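Local coordinates for protein esterase D (Cellvibrio japonicus, PDB 2W87) that binds glucuronic acid with the aid of calcium through this family 35 carbohydrate-binding module, one part of a secreted enzyme that probably degrades plant cell walls, at residues L3-Q8 with G24-G29; A9-V14 with G29-N34; V41-D46 with P121-L126; T54-Y59 with W94-I99; G69-N74 with V110-T115. All coordinates share one frame; numbering follows the deposited sequence. Where two conformers were deposited one is given.

How the contacts relate
The five contacts illustrate how a β-sandwich carries a sugar site at one end. Contact 3 lies at its heart, about 3 Å from the centre of the chain, and joins the two sheets; contacts 4 and 5 are strand pairings, one in each sheet, with centres about 10 Å from that of contact 3. Contact 1 closes round one calcium, to which Gly29, shared with contact 2, and Asp124 of contact 3 also belong. Contact 2 reaches the second calcium, 14.8 Å from the first calcium, which binds the glucuronic acid directly. Asp124 OD2 ties the first site to contact 4 through a 2.8 Å salt bridge to Arg58 NH1. Contacts 1 and 5 are farthest apart, about 19 Å between centres.

Contact 1: L3-Q8 with G24-G29; sequences LLQEAQ and GFTGSG. With CA (calcium ion), chain D.
Glu6 reaches across to the turn holding Thr26 and Gly29, and a calcium ion lies between them. Its carboxylate grips the metal with both oxygens, OE1 and OE2 each 2.5 Å from the ion. The side chain gets there by a double bend: CG sits between the backbone N and the carbonyl carbon (chi1 64°), and the chain folds again at chi2. From the other segment come backbone oxygens, Thr26 O and Gly29 O, each at 2.4 Å from calcium. Gly29 N also donates to Glu6 OE2 over 2.9 Å, arriving from well above the carboxylate plane, 59° out of it, with the N-H bent to 139°. The site thus joins two tight turns, a type II turn from Gln5 to Gln8 and a type II' turn from Thr26 to Gly29, at the border of a β-sandwich carbohydrate-binding module. Gln5, whose side chain crosses that of Thr26 at about a right angle, is a further calcium ligand, and Asp124 completes the shell with its backbone O and OD1. Farther along, a water donates to Glu6 O at 2.8 Å and accepts from Ser28 N, bridging the two turns. Ala7 CB lies 3.9 Å from Ser28 OG.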
# COMPACT_ATOMS: atom_id res chain seq x y z
N LEU A 3 -5.50 10.32 1.98
CA LEU A 3 -4.11 9.95 2.22
C LEU A 3 -4.03 9.11 3.49
O LEU A 3 -4.26 9.60 4.60
CB LEU A 3 -3.22 11.19 2.33
CG LEU A 3 -1.73 10.94 2.61
CD1 LEU A 3 -1.11 10.02 1.57
CD2 LEU A 3 -0.98 12.28 2.68
N LEU A 4 -3.72 7.84 3.31
CA LEU A 4 -3.72 6.88 4.41
C LEU A 4 -2.31 6.64 4.88
O LEU A 4 -1.43 6.18 4.13
CB LEU A 4 -4.40 5.55 3.99
CG LEU A 4 -5.82 5.71 3.46
CD1 LEU A 4 -6.32 4.39 2.93
CD2 LEU A 4 -6.74 6.27 4.56
N GLN A 5 -2.12 6.96 6.15
CA GLN A 5 -0.88 6.77 6.88
C GLN A 5 -1.06 5.66 7.94
O GLN A 5 -2.15 5.45 8.44
CB GLN A 5 -0.46 8.05 7.61
CG GLN A 5 -0.21 9.26 6.72
CD GLN A 5 1.11 9.21 5.99
OE1 GLN A 5 1.87 8.27 6.14
NE2 GLN A 5 1.40 10.27 5.22
N GLU A 6 0.04 4.98 8.26
CA GLU A 6 0.14 4.20 9.47
C GLU A 6 -0.41 4.98 10.66
O GLU A 6 -0.31 6.22 10.71
CB GLU A 6 1.59 3.82 9.74
CG GLU A 6 2.53 5.02 10.01
CD GLU A 6 2.85 5.88 8.78
OE1 GLU A 6 2.82 5.32 7.65
OE2 GLU A 6 3.16 7.11 8.90
N ALA A 7 -1.02 4.26 11.60
CA ALA A 7 -1.46 4.85 12.85
C ALA A 7 -2.61 5.82 12.66
O ALA A 7 -2.81 6.70 13.52
CB ALA A 7 -0.32 5.53 13.52
N GLN A 8 -3.35 5.69 11.56
CA GLN A 8 -4.53 6.52 11.29
C GLN A 8 -5.66 5.65 10.73
O GLN A 8 -5.43 4.52 10.27
CB GLN A 8 -4.16 7.69 10.34
CG GLN A 8 -2.98 8.56 10.82
CD GLN A 8 -3.26 9.40 12.09
OE1 GLN A 8 -4.40 9.78 12.35
NE2 GLN A 8 -2.20 9.69 12.86
N GLY A 24 12.58 10.60 5.45
CA GLY A 24 11.92 10.96 4.20
C GLY A 24 10.46 10.52 4.10
O GLY A 24 9.80 10.85 3.13
N PHE A 25 9.99 9.76 5.10
CA PHE A 25 8.61 9.31 5.16
C PHE A 25 7.73 10.49 5.58
O PHE A 25 8.24 11.56 5.96
CB PHE A 25 8.44 8.19 6.18
CG PHE A 25 8.92 8.57 7.56
CD1 PHE A 25 8.10 9.26 8.42
CD2 PHE A 25 10.19 8.24 7.97
CE1 PHE A 25 8.54 9.65 9.67
CE2 PHE A 25 10.63 8.60 9.21
CZ PHE A 25 9.77 9.30 10.07
N THR A 26 6.42 10.29 5.53
CA THR A 26 5.44 11.26 5.95
C THR A 26 4.58 10.57 7.03
O THR A 26 4.64 9.36 7.17
CB THR A 26 4.60 11.78 4.77
OG1 THR A 26 3.98 10.71 4.07
CG2 THR A 26 5.49 12.55 3.79
N GLY A 27 3.82 11.33 7.81
CA GLY A 27 3.16 10.73 8.97
C GLY A 27 4.16 10.31 10.02
O GLY A 27 5.24 10.88 10.10
N SER A 28 3.82 9.32 10.85
CA SER A 28 4.68 8.92 11.94
C SER A 28 5.72 7.85 11.54
O SER A 28 6.57 7.46 12.35
CB SER A 28 3.86 8.45 13.13
OG SER A 28 2.98 7.40 12.75
N GLY A 29 5.67 7.38 10.30
CA GLY A 29 6.63 6.37 9.86
C GLY A 29 6.29 5.71 8.53
O GLY A 29 5.74 6.33 7.63
CA CA D . 3.85 7.25 6.49
O HOH W 1 0.81 8.74 10.89
O HOH W 2 0.52 9.05 13.61

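Contact 2: A9-V14 with G29-N34; sequences AGFCRV and GFANTN. With CA (calcium ion), chain C; CA (calcium ion), chain D; GCU (alpha-D-glucopyranuronic acid), chain E.
Val14 and Ala31 bring the two strands nearest, with 6.3 Å between their CA atoms, yet no hydrogen bond joins them. Strands 11-14 and 30-33 run in roughly the same direction, 32° apart, with axes no closer than 8.1 Å, and belong to different sheets. Cys12 and Arg13 both face Val42 in a classic β bulge, after which Val14 points toward Ala31. The contact is a small apolar cluster round one methyl: Ala31 CB sits 4.0 Å from Val14 CG2 and meets the Phe11 ring at its edge, near the ring plane, 4.1 Å from CZ. Val14 CG2, anti to the backbone N, extends across to Ala31 and on to the CG2 of Thr33. Asn32 turns the other way. Its OD1 binds the second calcium at 2.3 Å, while ND2 is held by Asp19; Thr33 adds its backbone O to the metal at 2.4 Å, with Asn35 and three waters. Glucuronic acid takes the remaining places, its carboxylate O6A 2.4 Å from the calcium and O4 at 2.7 Å. Ala31 thus turns a methyl to the apolar cluster while its neighbours Asn32 and Thr33 supply oxygens to calcium, and calcium coordination by the sugar carboxylate is consistent with selectivity for a uronic acid.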
# COMPACT_ATOMS: atom_id res chain seq x y z
N ALA A 9 -6.89 6.14 10.79
CA ALA A 9 -8.04 5.39 10.31
C ALA A 9 -7.83 5.00 8.87
O ALA A 9 -7.39 5.83 8.05
CB ALA A 9 -9.37 6.22 10.46
N GLY A 10 -8.14 3.75 8.56
CA GLY A 10 -7.97 3.23 7.20
C GLY A 10 -6.71 2.39 7.06
O GLY A 10 -6.57 1.66 6.09
N PHE A 11 -5.79 2.49 8.01
CA PHE A 11 -4.61 1.59 8.00
C PHE A 11 -4.98 0.40 8.86
O PHE A 11 -5.35 0.56 10.03
CB PHE A 11 -3.37 2.28 8.55
CG PHE A 11 -2.11 1.45 8.40
CD1 PHE A 11 -1.32 1.57 7.28
CD2 PHE A 11 -1.75 0.55 9.36
CE1 PHE A 11 -0.16 0.85 7.12
CE2 PHE A 11 -0.59 -0.23 9.20
CZ PHE A 11 0.19 -0.08 8.07
N CYS A 12 -4.88 -0.80 8.30
CA CYS A 12 -5.35 -1.99 8.98
C CYS A 12 -4.27 -2.86 9.59
O CYS A 12 -4.41 -3.35 10.71
CB CYS A 12 -6.23 -2.83 8.05
SG CYS A 12 -7.73 -1.98 7.61
N ARG A 13 -3.21 -3.12 8.85
CA ARG A 13 -2.26 -4.13 9.27
C ARG A 13 -0.99 -4.06 8.46
O ARG A 13 -1.02 -3.66 7.30
CB ARG A 13 -2.84 -5.55 9.10
CG ARG A 13 -2.00 -6.62 9.74
CD ARG A 13 -2.54 -7.99 9.51
NE ARG A 13 -1.97 -8.64 8.34
CZ ARG A 13 -2.63 -8.88 7.21
NH1 ARG A 13 -3.90 -8.51 7.07
NH2 ARG A 13 -2.01 -9.50 6.20
N VAL A 14 0.12 -4.39 9.11
CA VAL A 14 1.36 -4.76 8.43
C VAL A 14 1.87 -6.07 9.04
O VAL A 14 1.89 -6.24 10.25
CB VAL A 14 2.46 -3.68 8.50
CG1 VAL A 14 2.74 -3.25 9.93
CG2 VAL A 14 3.75 -4.16 7.79
N GLY A 29 5.67 7.38 10.30
CA GLY A 29 6.63 6.37 9.86
C GLY A 29 6.29 5.71 8.53
O GLY A 29 5.74 6.33 7.63
N PHE A 30 6.62 4.43 8.44
CA PHE A 30 6.38 3.64 7.24
C PHE A 30 6.21 2.19 7.64
O PHE A 30 6.66 1.77 8.71
CB PHE A 30 7.53 3.80 6.26
CG PHE A 30 8.90 3.54 6.84
CD1 PHE A 30 9.41 2.26 6.93
CD2 PHE A 30 9.69 4.59 7.29
CE1 PHE A 30 10.66 2.03 7.46
CE2 PHE A 30 10.94 4.37 7.80
CZ PHE A 30 11.43 3.09 7.89
N ALA A 31 5.49 1.44 6.82
CA ALA A 31 5.27 0.02 7.09
C ALA A 31 6.46 -0.76 6.52
O ALA A 31 6.81 -0.64 5.33
CB ALA A 31 3.96 -0.45 6.44
N ASN A 32 7.07 -1.58 7.37
CA ASN A 32 8.20 -2.42 7.00
C ASN A 32 7.80 -3.90 7.09
O ASN A 32 7.72 -4.45 8.19
CB ASN A 32 9.35 -2.14 7.95
CG ASN A 32 10.54 -3.06 7.74
OD1 ASN A 32 10.55 -3.90 6.82
ND2 ASN A 32 11.57 -2.90 8.59
N THR A 33 7.52 -4.53 5.96
CA THR A 33 7.13 -5.95 5.97
C THR A 33 8.29 -6.86 6.38
O THR A 33 9.45 -6.58 6.08
CB THR A 33 6.64 -6.45 4.59
OG1 THR A 33 7.65 -6.23 3.60
CG2 THR A 33 5.34 -5.76 4.21
N ASN A 34 7.93 -7.94 7.06
CA ASN A 34 8.76 -9.12 7.12
C ASN A 34 9.34 -9.41 5.75
O ASN A 34 8.68 -9.18 4.75
CB ASN A 34 7.90 -10.34 7.48
CG ASN A 34 7.35 -10.29 8.91
OD1 ASN A 34 7.97 -9.69 9.79
ND2 ASN A 34 6.19 -10.94 9.13
CA CA C . 11.35 -5.40 5.23
CA CA D . 3.85 7.25 6.49
C1 GCU E . 16.94 -3.11 6.18
C2 GCU E . 16.22 -1.77 6.24
C3 GCU E . 14.73 -2.00 6.46
C4 GCU E . 14.19 -2.80 5.29
C5 GCU E . 14.99 -4.11 5.20
C6 GCU E . 14.57 -4.97 4.02
O1 GCU E . 16.69 -3.76 7.43
O2 GCU E . 16.74 -1.00 7.31
O3 GCU E . 14.02 -0.77 6.57
O4 GCU E . 12.79 -3.13 5.46
O5 GCU E . 16.38 -3.83 5.04
O6A GCU E . 13.35 -5.16 3.88
O6B GCU E . 15.44 -5.44 3.25
O HOH W 3 10.53 -6.43 3.14
O HOH W 4 12.51 -6.26 7.18
O HOH W 5 10.09 -3.73 3.91

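Contact 3: V41-D46 with P121-L126; sequences VVWAID and PNIDSL. With CA (calcium ion), chain D; GCU (alpha-D-glucopyranuronic acid), chain E.
Trp43 and Leu126 form the broadest meeting here, the leucine lying over one face of the indole. Trp43 CG, anti to its carbonyl carbon (chi1 -55°), sets the indole toward strand 122-129. Leu126 CB stands over the five-membered ring, 3.9 Å from its centroid and 19° off the normal, a CH-pi contact. Leu126 CD2 comes to 3.6 Å from Trp43 CD2 where the two rings fuse. Leu126 CG is anti to the backbone N (chi1 175°), and the branch then turns across the indole. The opposite face is covered by Val41 CG1 of the tryptophan's own strand, so two aliphatic groups hold the ring. Ile123 closes the edge, its CG2 in the ring plane and 3.8 Å from Trp43 CZ2. The other isoleucine branch, CG1, slides past Val41 CG2 at 4.1 Å, the two running oppositely. Ile45 CD1 touches Leu126 CD2. Between Ile123 and Leu126, Asp124 and Ser125 point away from the core, and Asp124 binds calcium through OD1 and its backbone O. Asn122 also points away, its side chain reaching the glucuronic acid. With no hydrogen bond across and axes 9.4 Å apart, the contact joins the two layers of a β-sandwich. Strand 40-47 pairs with 11-14, whose Phe11 ring meets Trp43 nearly perpendicularly, and with 106-114; strand 122-129 runs between 2-5 and 51-60.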
# COMPACT_ATOMS: atom_id res chain seq x y z
N VAL A 41 0.81 -5.29 3.50
CA VAL A 41 0.30 -4.08 4.13
C VAL A 41 -1.14 -4.01 3.72
O VAL A 41 -1.47 -4.27 2.54
CB VAL A 41 1.07 -2.79 3.70
CG1 VAL A 41 0.53 -1.57 4.48
CG2 VAL A 41 2.55 -2.98 3.95
N VAL A 42 -2.01 -3.67 4.67
CA VAL A 42 -3.46 -3.69 4.42
C VAL A 42 -4.12 -2.38 4.85
O VAL A 42 -3.86 -1.87 5.96
CB VAL A 42 -4.17 -4.88 5.13
CG1 VAL A 42 -5.65 -4.96 4.75
CG2 VAL A 42 -3.48 -6.21 4.82
N TRP A 43 -4.95 -1.85 3.95
CA TRP A 43 -5.76 -0.66 4.17
C TRP A 43 -7.21 -0.98 3.92
O TRP A 43 -7.55 -1.98 3.29
CB TRP A 43 -5.38 0.47 3.21
CG TRP A 43 -3.94 0.87 3.23
CD1 TRP A 43 -3.38 1.79 4.00
CD2 TRP A 43 -2.90 0.33 2.40
NE1 TRP A 43 -2.03 1.89 3.73
CE2 TRP A 43 -1.72 1.01 2.73
CE3 TRP A 43 -2.87 -0.64 1.39
CZ2 TRP A 43 -0.51 0.74 2.11
CZ3 TRP A 43 -1.67 -0.89 0.76
CH2 TRP A 43 -0.51 -0.22 1.13
N ALA A 44 -8.08 -0.07 4.35
CA ALA A 44 -9.52 -0.22 4.13
C ALA A 44 -10.08 1.12 3.67
O ALA A 44 -9.86 2.14 4.32
CB ALA A 44 -10.23 -0.66 5.37
N ILE A 45 -10.82 1.09 2.57
CA ILE A 45 -11.40 2.30 1.97
C ILE A 45 -12.89 2.10 1.78
O ILE A 45 -13.30 1.09 1.23
CB ILE A 45 -10.79 2.55 0.58
CG1 ILE A 45 -9.25 2.64 0.65
CG2 ILE A 45 -11.35 3.79 -0.01
CD1 ILE A 45 -8.59 2.20 -0.68
N ASP A 46 -13.69 3.06 2.24
CA ASP A 46 -15.12 3.04 1.99
C ASP A 46 -15.37 3.96 0.80
O ASP A 46 -14.92 5.10 0.80
CB ASP A 46 -15.91 3.52 3.20
CG ASP A 46 -17.41 3.46 2.96
OD1 ASP A 46 -18.01 2.40 3.26
OD2 ASP A 46 -17.97 4.45 2.42
N PRO A 121 8.91 -3.38 -0.49
CA PRO A 121 9.69 -2.24 -0.06
C PRO A 121 9.07 -1.67 1.22
O PRO A 121 8.02 -2.16 1.67
CB PRO A 121 9.50 -1.24 -1.20
CG PRO A 121 8.84 -1.94 -2.28
CD PRO A 121 8.13 -3.11 -1.69
N ASN A 122 9.71 -0.68 1.82
CA ASN A 122 9.09 0.06 2.91
C ASN A 122 8.00 0.95 2.32
O ASN A 122 8.24 1.64 1.33
CB ASN A 122 10.14 0.88 3.65
CG ASN A 122 11.10 0.03 4.47
OD1 ASN A 122 10.78 -1.11 4.85
ND2 ASN A 122 12.25 0.59 4.80
N ILE A 123 6.81 0.95 2.92
CA ILE A 123 5.65 1.65 2.35
C ILE A 123 5.28 2.83 3.22
O ILE A 123 4.87 2.68 4.37
CB ILE A 123 4.41 0.71 2.23
CG1 ILE A 123 4.78 -0.58 1.47
CG2 ILE A 123 3.20 1.47 1.69
CD1 ILE A 123 5.24 -0.38 0.05
N ASP A 124 5.38 4.02 2.66
CA ASP A 124 5.12 5.23 3.44
C ASP A 124 3.65 5.54 3.60
O ASP A 124 3.19 5.89 4.69
CB ASP A 124 5.80 6.43 2.78
CG ASP A 124 5.56 7.72 3.50
OD1 ASP A 124 5.43 7.72 4.74
OD2 ASP A 124 5.57 8.78 2.84
N SER A 125 2.94 5.43 2.49
CA SER A 125 1.55 5.83 2.44
C SER A 125 0.83 5.29 1.21
O SER A 125 1.46 4.95 0.21
CB SER A 125 1.48 7.33 2.41
OG SER A 125 2.11 7.87 1.25
N LEU A 126 -0.50 5.33 1.29
CA LEU A 126 -1.37 5.05 0.17
C LEU A 126 -2.28 6.27 -0.02
O LEU A 126 -2.94 6.69 0.92
CB LEU A 126 -2.24 3.81 0.43
CG LEU A 126 -3.28 3.49 -0.65
CD1 LEU A 126 -2.60 3.04 -1.93
CD2 LEU A 126 -4.30 2.47 -0.16
CA CA D . 3.85 7.25 6.49
C1 GCU E . 16.94 -3.11 6.18
C2 GCU E . 16.22 -1.77 6.24
C3 GCU E . 14.73 -2.00 6.46
C4 GCU E . 14.19 -2.80 5.29
C5 GCU E . 14.99 -4.11 5.20
C6 GCU E . 14.57 -4.97 4.02
O1 GCU E . 16.69 -3.76 7.43
O2 GCU E . 16.74 -1.00 7.31
O3 GCU E . 14.02 -0.77 6.57
O4 GCU E . 12.79 -3.13 5.46
O5 GCU E . 16.38 -3.83 5.04
O6A GCU E . 13.35 -5.16 3.88
O6B GCU E . 15.44 -5.44 3.25

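Contact 4: T54-Y59 with W94-I99; sequences TLTIRY and WQTATI
At the start of this antiparallel pairing the Arg58 guanidinium lies over one face of the Trp94 side chain, nearly parallel to the indole (planes 15° apart) but shifted toward CB. Trp94 CB is centred 3.5 Å above the guanidinium plane, while Arg58 NH1 lies above the ring rim. An extended chain carries the arginine there, and its charge is met by a salt bridge to Asp124, a calcium ligand; the indole NE1 is hydrogen-bonded to Thr23 O. Gln95 exchanges both backbone bonds with Tyr59, N to O and O to N, each 2.8 Å. Thr96 lies across from Arg58 in a non-hydrogen-bonded pair, and its methyl CG2 packs 3.7 Å from Thr56 CG2. Thr96 O accepts a hydrogen bond from a water that also lies 2.8 Å from Tyr59 OH. The tyrosine ring, with CG between its backbone N and carbonyl carbon (chi1 72°), leans over this strand and turns its edge to Ala97 N. Ala97 bonds with Ile57 in both directions, and its CB is 4.1 Å from Tyr59 CE2. Thr98 stands opposite Thr56 on the face shared with Arg58. Ile99 O accepts from Leu55 N at 2.8 Å, and Ile99 CG2 lies 4.0 Å from Leu55 CB. Strand 95-103 is an outermost strand of its sheet; strand 51-60 separates it from 122-129, and Ile57 and Ala97 face Val83 of the other sheet.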
# COMPACT_ATOMS: atom_id res chain seq x y z
N THR A 54 -7.54 6.05 -8.64
CA THR A 54 -6.09 5.98 -8.79
C THR A 54 -5.47 5.83 -7.42
O THR A 54 -5.72 6.65 -6.54
CB THR A 54 -5.54 7.23 -9.45
OG1 THR A 54 -6.14 7.37 -10.73
CG2 THR A 54 -4.04 7.09 -9.62
N LEU A 55 -4.70 4.76 -7.25
CA LEU A 55 -4.00 4.50 -6.00
C LEU A 55 -2.56 4.88 -6.23
O LEU A 55 -1.97 4.48 -7.23
CB LEU A 55 -4.05 3.01 -5.62
CG LEU A 55 -5.41 2.40 -5.42
CD1 LEU A 55 -5.29 1.05 -4.73
CD2 LEU A 55 -6.29 3.28 -4.61
N THR A 56 -1.99 5.66 -5.31
CA THR A 56 -0.60 6.04 -5.38
C THR A 56 0.08 5.55 -4.11
O THR A 56 -0.30 5.92 -3.00
CB THR A 56 -0.47 7.57 -5.57
OG1 THR A 56 -1.06 7.94 -6.83
CG2 THR A 56 0.99 7.99 -5.56
N ILE A 57 1.06 4.67 -4.29
CA ILE A 57 1.82 4.08 -3.19
C ILE A 57 3.19 4.70 -3.12
O ILE A 57 3.93 4.64 -4.10
CB ILE A 57 1.98 2.56 -3.44
CG1 ILE A 57 0.61 1.89 -3.49
CG2 ILE A 57 2.89 1.91 -2.38
CD1 ILE A 57 0.69 0.45 -3.97
N ARG A 58 3.52 5.32 -2.00
CA ARG A 58 4.83 5.92 -1.81
C ARG A 58 5.72 4.94 -1.05
O ARG A 58 5.31 4.39 -0.02
CB ARG A 58 4.71 7.24 -1.05
CG ARG A 58 5.99 8.05 -1.06
CD ARG A 58 5.74 9.47 -0.64
NE ARG A 58 6.94 10.30 -0.79
CZ ARG A 58 7.79 10.57 0.19
NH1 ARG A 58 7.60 10.08 1.41
NH2 ARG A 58 8.85 11.33 -0.06
N TYR A 59 6.92 4.70 -1.56
CA TYR A 59 7.73 3.60 -1.05
C TYR A 59 9.23 3.87 -1.20
O TYR A 59 9.64 4.72 -2.00
CB TYR A 59 7.39 2.29 -1.76
CG TYR A 59 7.87 2.25 -3.18
CD1 TYR A 59 9.08 1.63 -3.52
CD2 TYR A 59 7.16 2.87 -4.19
CE1 TYR A 59 9.54 1.63 -4.84
CE2 TYR A 59 7.62 2.87 -5.52
CZ TYR A 59 8.80 2.23 -5.83
OH TYR A 59 9.27 2.24 -7.14
N TRP A 94 12.53 7.92 -1.63
CA TRP A 94 11.15 7.52 -1.79
C TRP A 94 10.67 7.83 -3.18
O TRP A 94 11.00 8.89 -3.74
CB TRP A 94 10.28 8.22 -0.76
CG TRP A 94 10.74 7.96 0.64
CD1 TRP A 94 11.73 8.61 1.31
CD2 TRP A 94 10.26 6.93 1.52
NE1 TRP A 94 11.89 8.07 2.56
CE2 TRP A 94 11.00 7.03 2.72
CE3 TRP A 94 9.28 5.94 1.42
CZ2 TRP A 94 10.80 6.18 3.80
CZ3 TRP A 94 9.07 5.08 2.52
CH2 TRP A 94 9.84 5.21 3.69
N GLN A 95 9.88 6.94 -3.74
CA GLN A 95 9.26 7.15 -5.04
C GLN A 95 7.78 6.72 -4.93
O GLN A 95 7.33 6.22 -3.87
CB GLN A 95 10.01 6.36 -6.11
CG GLN A 95 11.44 6.73 -6.26
CD GLN A 95 11.71 8.16 -6.68
OE1 GLN A 95 10.82 8.88 -7.13
NE2 GLN A 95 12.96 8.58 -6.54
N THR A 96 7.03 6.90 -6.01
CA THR A 96 5.68 6.40 -6.03
C THR A 96 5.46 5.39 -7.14
O THR A 96 6.12 5.41 -8.20
CB THR A 96 4.63 7.52 -6.18
OG1 THR A 96 4.87 8.26 -7.38
CG2 THR A 96 4.66 8.47 -4.96
N ALA A 97 4.50 4.51 -6.89
CA ALA A 97 3.97 3.64 -7.92
C ALA A 97 2.49 3.96 -7.98
O ALA A 97 1.86 4.22 -6.97
CB ALA A 97 4.19 2.17 -7.59
N THR A 98 1.92 3.96 -9.18
CA THR A 98 0.50 4.27 -9.31
C THR A 98 -0.19 3.19 -10.10
O THR A 98 0.34 2.71 -11.10
CB THR A 98 0.25 5.65 -9.95
OG1 THR A 98 -1.16 5.94 -9.92
CG2 THR A 98 0.75 5.65 -11.40
N ILE A 99 -1.39 2.83 -9.63
CA ILE A 99 -2.22 1.86 -10.31
C ILE A 99 -3.68 2.33 -10.25
O ILE A 99 -4.12 2.89 -9.23
CB ILE A 99 -2.06 0.46 -9.69
CG1 ILE A 99 -2.85 -0.58 -10.48
CG2 ILE A 99 -2.45 0.45 -8.23
CD1 ILE A 99 -2.24 -1.92 -10.43
O HOH W 6 7.64 3.40 -9.08

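Contact 5: G69-N74 with V110-T115; sequences GSLVIN and VQLSAT
Leu71 and Leu112 face each other in a non-hydrogen-bonded pair of two antiparallel strands, 69-73 and 106-114, which are neighbours in one sheet of the β-sandwich. Backbone bonds flank them. Ser70 and Ser113 exchange N-H and carbonyl in both directions, Ser70 N reaching Ser113 O at 2.8 Å. Val72 and Gln111 do likewise. Weaker CA-H...O contacts fill the gaps, as between Leu71 CA and Gln111 O at 3.3 Å. Apolar contacts lie on the face bearing Leu71, Val110 and Leu112, which looks into the sandwich. Leu71, its CG anti to the backbone N (chi1 -174°), straddles one methyl: Val110 CG1 is 3.7 Å from Leu71 CD1 and 3.8 Å from Leu71 CD2. Leu112 CD1 runs back alongside, 4.2 Å from Leu71 CB and 4.0 Å from Gly69 CA, where the glycine leaves room for it. The same face packs against the opposite sheet, Leu71 on Leu55 and Leu112 on Ile57. The more polar side chains, Ser70, Gln111 and Ser113, occupy the other face. At the end of the pairing Thr115 OG1 is hydrogen-bonded to Asn68 O, and its CG2 rests 3.9 Å from Gly69 C.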
# COMPACT_ATOMS: atom_id res chain seq x y z
N GLY A 69 4.60 -6.19 -5.85
CA GLY A 69 3.50 -6.59 -5.01
C GLY A 69 2.28 -7.04 -5.80
O GLY A 69 2.07 -6.67 -6.97
N SER A 70 1.50 -7.87 -5.16
CA SER A 70 0.17 -8.22 -5.62
C SER A 70 -0.78 -7.34 -4.83
O SER A 70 -0.63 -7.21 -3.63
CB SER A 70 -0.11 -9.69 -5.34
OG SER A 70 -1.48 -9.96 -5.43
N LEU A 71 -1.74 -6.72 -5.49
CA LEU A 71 -2.68 -5.86 -4.78
C LEU A 71 -4.06 -6.43 -5.02
O LEU A 71 -4.49 -6.52 -6.17
CB LEU A 71 -2.59 -4.41 -5.27
CG LEU A 71 -3.48 -3.47 -4.42
CD1 LEU A 71 -2.87 -2.11 -4.25
CD2 LEU A 71 -4.88 -3.36 -4.97
N VAL A 72 -4.75 -6.83 -3.95
CA VAL A 72 -6.07 -7.46 -4.09
C VAL A 72 -7.10 -6.66 -3.30
O VAL A 72 -6.79 -6.05 -2.28
CB VAL A 72 -6.10 -8.96 -3.67
CG1 VAL A 72 -5.08 -9.76 -4.49
CG2 VAL A 72 -5.85 -9.15 -2.15
N ILE A 73 -8.32 -6.64 -3.81
CA ILE A 73 -9.41 -5.95 -3.14
C ILE A 73 -10.36 -7.01 -2.60
O ILE A 73 -10.80 -7.91 -3.33
CB ILE A 73 -10.12 -5.02 -4.09
CG1 ILE A 73 -9.14 -3.98 -4.64
CG2 ILE A 73 -11.27 -4.33 -3.41
CD1 ILE A 73 -9.77 -2.97 -5.57
N ASN A 74 -10.66 -6.93 -1.31
CA ASN A 74 -11.53 -7.88 -0.65
C ASN A 74 -11.11 -9.35 -0.85
O ASN A 74 -11.92 -10.21 -1.15
CB ASN A 74 -12.96 -7.61 -1.06
CG ASN A 74 -13.48 -6.31 -0.49
OD1 ASN A 74 -12.98 -5.81 0.54
ND2 ASN A 74 -14.49 -5.76 -1.14
N VAL A 110 -7.92 -3.39 0.94
CA VAL A 110 -6.86 -3.42 -0.04
C VAL A 110 -5.60 -4.04 0.59
O VAL A 110 -5.06 -3.50 1.55
CB VAL A 110 -6.57 -2.00 -0.52
CG1 VAL A 110 -5.38 -2.01 -1.48
CG2 VAL A 110 -7.82 -1.40 -1.17
N GLN A 111 -5.19 -5.20 0.09
CA GLN A 111 -4.01 -5.89 0.60
C GLN A 111 -2.92 -5.89 -0.46
O GLN A 111 -3.10 -6.45 -1.55
CB GLN A 111 -4.36 -7.32 1.03
CG GLN A 111 -3.17 -8.14 1.48
CD GLN A 111 -3.53 -9.42 2.26
OE1 GLN A 111 -4.62 -9.54 2.83
NE2 GLN A 111 -2.61 -10.38 2.29
N LEU A 112 -1.80 -5.27 -0.13
CA LEU A 112 -0.62 -5.29 -0.96
C LEU A 112 0.36 -6.31 -0.35
O LEU A 112 0.81 -6.13 0.77
CB LEU A 112 -0.01 -3.90 -1.04
CG LEU A 112 1.32 -3.77 -1.78
CD1 LEU A 112 1.08 -3.96 -3.25
CD2 LEU A 112 2.01 -2.42 -1.47
N SER A 113 0.66 -7.37 -1.09
CA SER A 113 1.47 -8.47 -0.59
C SER A 113 2.72 -8.69 -1.45
O SER A 113 2.66 -8.57 -2.67
CB SER A 113 0.65 -9.78 -0.56
OG SER A 113 -0.59 -9.63 0.11
N ALA A 114 3.82 -9.02 -0.80
CA ALA A 114 5.08 -9.28 -1.48
C ALA A 114 4.99 -10.48 -2.41
O ALA A 114 4.47 -11.52 -2.03
CB ALA A 114 6.12 -9.54 -0.45
N THR A 115 5.50 -10.34 -3.63
CA THR A 115 5.59 -11.47 -4.56
C THR A 115 6.92 -12.24 -4.46
O THR A 115 7.02 -13.33 -5.02
CB THR A 115 5.49 -11.03 -6.03
OG1 THR A 115 6.55 -10.13 -6.33
CG2 THR A 115 4.20 -10.35 -6.31